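Local atomic coordinates of 2,3-dihydroxybenzoate-AMP ligase (Mycobacterium smegmatis, PDB entry 5KEI), a protein that belongs to the AMP-binding (ANL) enzyme family, pairing a large N-terminal region with a smaller C-terminal domain. Residues G545-K549 with K550-R554; V459-G463 with G464-S468. All coordinates share one frame; numbering follows the deposited sequence.

Contact 1: G545-K549 with K550-R554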
loop_
_atom_site.group_PDB
_atom_site.type_symbol
_atom_site.label_atom_id
_atom_site.label_comp_id
_atom_site.label_asym_id
_atom_site.label_seq_id
_atom_site.Cartn_x
_atom_site.Cartn_y
_atom_site.Cartn_z
ATOM N N GLY A 545 -14.589 -10.334 14.060
ATOM C CA GLY A 545 -13.396 -9.907 14.771
ATOM C C GLY A 545 -13.452 -8.468 15.230
ATOM O O GLY A 545 -12.621 -8.018 16.023
ATOM N N LYS A 546 -14.441 -7.745 14.719
ATOM C CA LYS A 546 -14.671 -6.366 15.112
ATOM C C LYS A 546 -15.153 -6.338 16.572
ATOM O O LYS A 546 -15.941 -7.189 16.997
ATOM C CB LYS A 546 -15.677 -5.716 14.154
ATOM C CG LYS A 546 -16.442 -4.553 14.714
ATOM C CD LYS A 546 -17.597 -4.174 13.792
ATOM C CE LYS A 546 -18.793 -3.648 14.588
ATOM N NZ LYS A 546 -19.888 -3.145 13.708
ATOM N N ILE A 547 -14.638 -5.386 17.340
ATOM C CA ILE A 547 -14.967 -5.278 18.751
ATOM C C ILE A 547 -16.482 -5.222 18.912
ATOM O O ILE A 547 -17.143 -4.489 18.182
ATOM C CB ILE A 547 -14.296 -4.033 19.376
ATOM C CG1 ILE A 547 -12.771 -4.110 19.188
ATOM C CG2 ILE A 547 -14.670 -3.908 20.841
ATOM C CD1 ILE A 547 -11.997 -2.890 19.698
ATOM N N ASP A 548 -17.036 -6.031 19.818
ATOM C CA ASP A 548 -18.492 -6.054 20.035
ATOM C C ASP A 548 -18.905 -4.985 21.053
ATOM O O ASP A 548 -19.078 -5.270 22.233
ATOM C CB ASP A 548 -18.957 -7.445 20.498
ATOM C CG ASP A 548 -20.486 -7.599 20.475
ATOM O OD1 ASP A 548 -21.195 -6.632 20.113
ATOM O OD2 ASP A 548 -20.979 -8.705 20.794
ATOM N N LYS A 549 -19.064 -3.757 20.576
ATOM C CA LYS A 549 -19.240 -2.610 21.450
ATOM C C LYS A 549 -20.614 -2.586 22.101
ATOM O O LYS A 549 -20.755 -2.128 23.230
ATOM C CB LYS A 549 -19.006 -1.311 20.675
ATOM C CG LYS A 549 -17.581 -1.150 20.182
ATOM C CD LYS A 549 -17.354 0.208 19.556
ATOM C CE LYS A 549 -15.862 0.491 19.392
ATOM N NZ LYS A 549 -15.620 1.860 18.836
ATOM N N LYS A 550 -21.623 -3.077 21.394
ATOM C CA LYS A 550 -22.962 -3.142 21.950
ATOM C C LYS A 550 -22.938 -4.059 23.164
ATOM O O LYS A 550 -23.686 -3.865 24.119
ATOM C CB LYS A 550 -23.966 -3.635 20.903
ATOM C CG LYS A 550 -23.601 -3.231 19.480
ATOM C CD LYS A 550 -24.771 -3.375 18.506
ATOM C CE LYS A 550 -25.683 -2.149 18.517
ATOM N NZ LYS A 550 -25.018 -0.925 17.972
ATOM N N ALA A 551 -22.054 -5.048 23.123
ATOM C CA ALA A 551 -21.892 -5.972 24.231
ATOM C C ALA A 551 -21.151 -5.305 25.383
ATOM O O ALA A 551 -21.524 -5.474 26.545
ATOM C CB ALA A 551 -21.154 -7.216 23.781
ATOM N N ILE A 552 -20.102 -4.554 25.054
ATOM C CA ILE A 552 -19.333 -3.811 26.053
ATOM C C ILE A 552 -20.228 -2.802 26.785
ATOM O O ILE A 552 -20.052 -2.568 27.982
ATOM C CB ILE A 552 -18.120 -3.086 25.413
ATOM C CG1 ILE A 552 -17.148 -4.096 24.797
ATOM C CG2 ILE A 552 -17.391 -2.225 26.429
ATOM C CD1 ILE A 552 -15.892 -3.465 24.230
ATOM N N VAL A 553 -21.195 -2.223 26.072
ATOM C CA VAL A 553 -22.178 -1.341 26.698
ATOM C C VAL A 553 -23.009 -2.100 27.741
ATOM O O VAL A 553 -23.002 -1.735 28.920
ATOM C CB VAL A 553 -23.119 -0.703 25.669
ATOM C CG1 VAL A 553 -24.358 -0.154 26.357
ATOM C CG2 VAL A 553 -22.410 0.399 24.915
ATOM N N ARG A 554 -23.696 -3.167 27.322
ATOM C CA ARG A 554 -24.453 -4.014 28.255
ATOM C C ARG A 554 -23.542 -4.738 29.258
ATOM O O ARG A 554 -23.697 -5.934 29.514
ATOM C CB ARG A 554 -25.302 -5.051 27.507
ATOM C CG ARG A 554 -26.133 -4.527 26.341
ATOM C CD ARG A 554 -26.559 -5.668 25.400
ATOM N NE ARG A 554 -26.588 -6.979 26.060
ATOM C CZ ARG A 554 -25.901 -8.047 25.650
ATOM N NH1 ARG A 554 -25.128 -7.970 24.574
ATOM N NH2 ARG A 554 -25.982 -9.198 26.317
#

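Contact 2: V459-G463 with G464-S468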
loop_
_atom_site.group_PDB
_atom_site.type_symbol
_atom_site.label_atom_id
_atom_site.label_comp_id
_atom_site.label_asym_id
_atom_site.label_seq_id
_atom_site.Cartn_x
_atom_site.Cartn_y
_atom_site.Cartn_z
ATOM N N VAL A 459 -19.348 6.886 15.457
ATOM C CA VAL A 459 -19.394 8.213 16.044
ATOM C C VAL A 459 -20.017 8.221 17.433
ATOM O O VAL A 459 -21.069 7.612 17.666
ATOM C CB VAL A 459 -20.171 9.186 15.139
ATOM C CG1 VAL A 459 -21.527 8.601 14.759
ATOM C CG2 VAL A 459 -20.337 10.522 15.828
ATOM N N ILE A 460 -19.348 8.903 18.357
ATOM C CA ILE A 460 -19.898 9.162 19.686
ATOM C C ILE A 460 -20.304 10.622 19.815
ATOM O O ILE A 460 -19.473 11.522 19.630
ATOM C CB ILE A 460 -18.897 8.851 20.792
ATOM C CG1 ILE A 460 -18.348 7.427 20.623
ATOM C CG2 ILE A 460 -19.558 9.092 22.164
ATOM C CD1 ILE A 460 -17.242 7.062 21.601
ATOM N N VAL A 461 -21.573 10.863 20.124
ATOM C CA VAL A 461 -22.065 12.234 20.213
ATOM C C VAL A 461 -21.863 12.754 21.641
ATOM O O VAL A 461 -22.701 12.564 22.514
ATOM C CB VAL A 461 -23.550 12.336 19.763
ATOM C CG1 VAL A 461 -24.036 13.774 19.816
ATOM C CG2 VAL A 461 -23.683 11.826 18.346
ATOM N N ARG A 462 -20.714 13.384 21.866
ATOM C CA ARG A 462 -20.326 13.847 23.188
ATOM C C ARG A 462 -20.396 15.366 23.290
ATOM O O ARG A 462 -19.488 16.062 22.840
ATOM C CB ARG A 462 -18.908 13.386 23.532
ATOM C CG ARG A 462 -18.468 13.887 24.876
ATOM C CD ARG A 462 -16.983 13.792 25.159
ATOM N NE ARG A 462 -16.778 13.979 26.599
ATOM C CZ ARG A 462 -16.604 15.157 27.198
ATOM N NH1 ARG A 462 -16.573 16.285 26.499
ATOM N NH2 ARG A 462 -16.456 15.204 28.509
ATOM N N GLY A 463 -21.459 15.872 23.908
ATOM C CA GLY A 463 -21.712 17.297 23.904
ATOM C C GLY A 463 -21.946 17.771 22.483
ATOM O O GLY A 463 -22.670 17.138 21.712
ATOM N N GLY A 464 -21.324 18.885 22.125
ATOM C CA GLY A 464 -21.490 19.441 20.793
ATOM C C GLY A 464 -20.483 18.889 19.800
ATOM O O GLY A 464 -20.379 19.376 18.674
ATOM N N GLU A 465 -19.737 17.870 20.222
ATOM C CA GLU A 465 -18.756 17.237 19.357
ATOM C C GLU A 465 -19.250 15.902 18.859
ATOM O O GLU A 465 -19.871 15.137 19.596
ATOM C CB GLU A 465 -17.427 17.048 20.075
ATOM C CG GLU A 465 -16.757 18.356 20.457
ATOM C CD GLU A 465 -16.505 19.265 19.266
ATOM O OE1 GLU A 465 -16.153 18.738 18.179
ATOM O OE2 GLU A 465 -16.636 20.502 19.432
ATOM N N ASN A 466 -18.985 15.652 17.583
ATOM C CA ASN A 466 -19.192 14.353 16.976
ATOM C C ASN A 466 -17.837 13.665 16.923
ATOM O O ASN A 466 -17.045 13.896 16.010
ATOM C CB ASN A 466 -19.815 14.500 15.586
ATOM C CG ASN A 466 -21.190 15.154 15.636
ATOM O OD1 ASN A 466 -22.196 14.485 15.872
ATOM N ND2 ASN A 466 -21.232 16.475 15.453
ATOM N N VAL A 467 -17.557 12.856 17.938
ATOM C CA VAL A 467 -16.238 12.269 18.095
ATOM C C VAL A 467 -16.153 10.929 17.379
ATOM O O VAL A 467 -17.063 10.103 17.487
ATOM C CB VAL A 467 -15.887 12.079 19.587
ATOM C CG1 VAL A 467 -14.503 11.464 19.737
ATOM C CG2 VAL A 467 -15.976 13.412 20.318
ATOM N N SER A 468 -15.069 10.714 16.640
ATOM C CA SER A 468 -14.838 9.411 16.024
ATOM C C SER A 468 -14.202 8.459 17.030
ATOM O O SER A 468 -13.117 8.731 17.544
ATOM C CB SER A 468 -13.947 9.532 14.786
ATOM O OG SER A 468 -13.659 8.250 14.259
#

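Contact 1: G545-K549 with K550-R554
The carboxylate of Asp548 has the methyl group of Ala551 over one face. Ala551 CB sits almost straight above Asp548 CG at 3.4 Å, and OD2 is about as close. On the OD1 side, tilted above the plane, Lys550 CB stands 4.2 Å from Asp548 OD1. This is the N-terminal start of helix 549-553, with Asp548 at the N-cap position. Gly545 and Lys546 match the glycine-lysine pair of the A10 sequence motif of ANL enzymes.

One torsion puts the carboxylate there. Asp548 has CG anti to its own nitrogen (chi1 -169°), which swings the carboxylate out alongside the first turn. The helix start, and perhaps Arg554, whose NH1 is 5.7 Å from Asp548 OD2 without touching it, would tend to keep it ionised. Asp548 is also the centre of an inverse gamma turn, which bends the chain into the helix.

Two carbonyls carry the first turn. Asp548 O accepts from Ile552 N at 3.1 Å, with the donor in the carbonyl plane. The same oxygen takes a second, weak bond from Ala551 N. Lys549 O accepts from Val553 N at 2.9 Å. The extended Lys549 chain reaches outside the turn, where NZ forms a salt bridge with Asp458.

The apolar side of the turn faces strand 482-492, where both Ile547 and Ile552 rest on Ala486. Ile552 CG1 passes 3.4 Å from Asp548 O. The two isoleucine side chains cross obliquely, and the CG2 branch of Ile547 meets the CD1 end of Ile552 at 3.6 Å.

Contact 2: V459-G463 with G464-S468
Gly464 follows Gly463 at the tip of a two-stranded antiparallel hairpin. The pair forms the middle of a type II' turn from Arg462 to Glu465. Gly463 has the positive phi (63°) that this turn needs. The sequence around the hairpin fits the A8 motif of ANL enzymes.

Glu465 closes the turn as a hydrogen-bonded pair with Arg462. Its N reaches Arg462 O at 3.2 Å, but from well above the carbonyl plane. The return bond, Arg462 N to Glu465 O, is 3.0 Å and lies nearly along the carbonyl direction. Glu465 CB lies 3.6 Å from Arg462 O, and the carboxylate bends away from the first strand.

Asn466 turns to the other face and runs alongside two valines. Its CB meets Val459 CG2 at 4.0 Å. With CG beside the backbone N (chi1 -62°), OD1 comes to 3.9 Å from Val461 CG2.

Val467 pairs with Ile460 through two bonds. Ile460 N to Val467 O is short, 2.7 Å, and nearly straight at 166°. Val467 N to Ile460 O is 2.9 Å. Val467 O also receives a CA-H contact from Val459.

Ser468 pairs with Val459 without hydrogen bonds and stands at the N-cap of helix 469-477, where its OG accepts a weak hydrogen bond from Asp471 N. On the face that carries Ile460, Arg462 and Val467, all three rest on Ile499 of strand 498-505, and Ile460 also touches Ala487 and Ala489 of strand 482-492.

Overall arrangement
Contacts 1 and 2 lie in the smaller C-terminal part of the chain. Their centres are about 18 Å apart, and their nearest atoms are about 6 Å apart without touching. Contact 2 comes first along the sequence. The centres of contacts 1 and 2 lie about 29 and 31 Å from the centre of the chain, on the same side. Strand 482-492 links them: Lys549 NZ of contact 1 hydrogen-bonds to Ala487 O, and Ile460 of contact 2 packs on the same alanine. Helix 469-477, which follows the hairpin directly, supplies Glu473 as another salt-bridge partner for Lys549. Lys546 NZ instead hydrogen-bonds to Glu391 O.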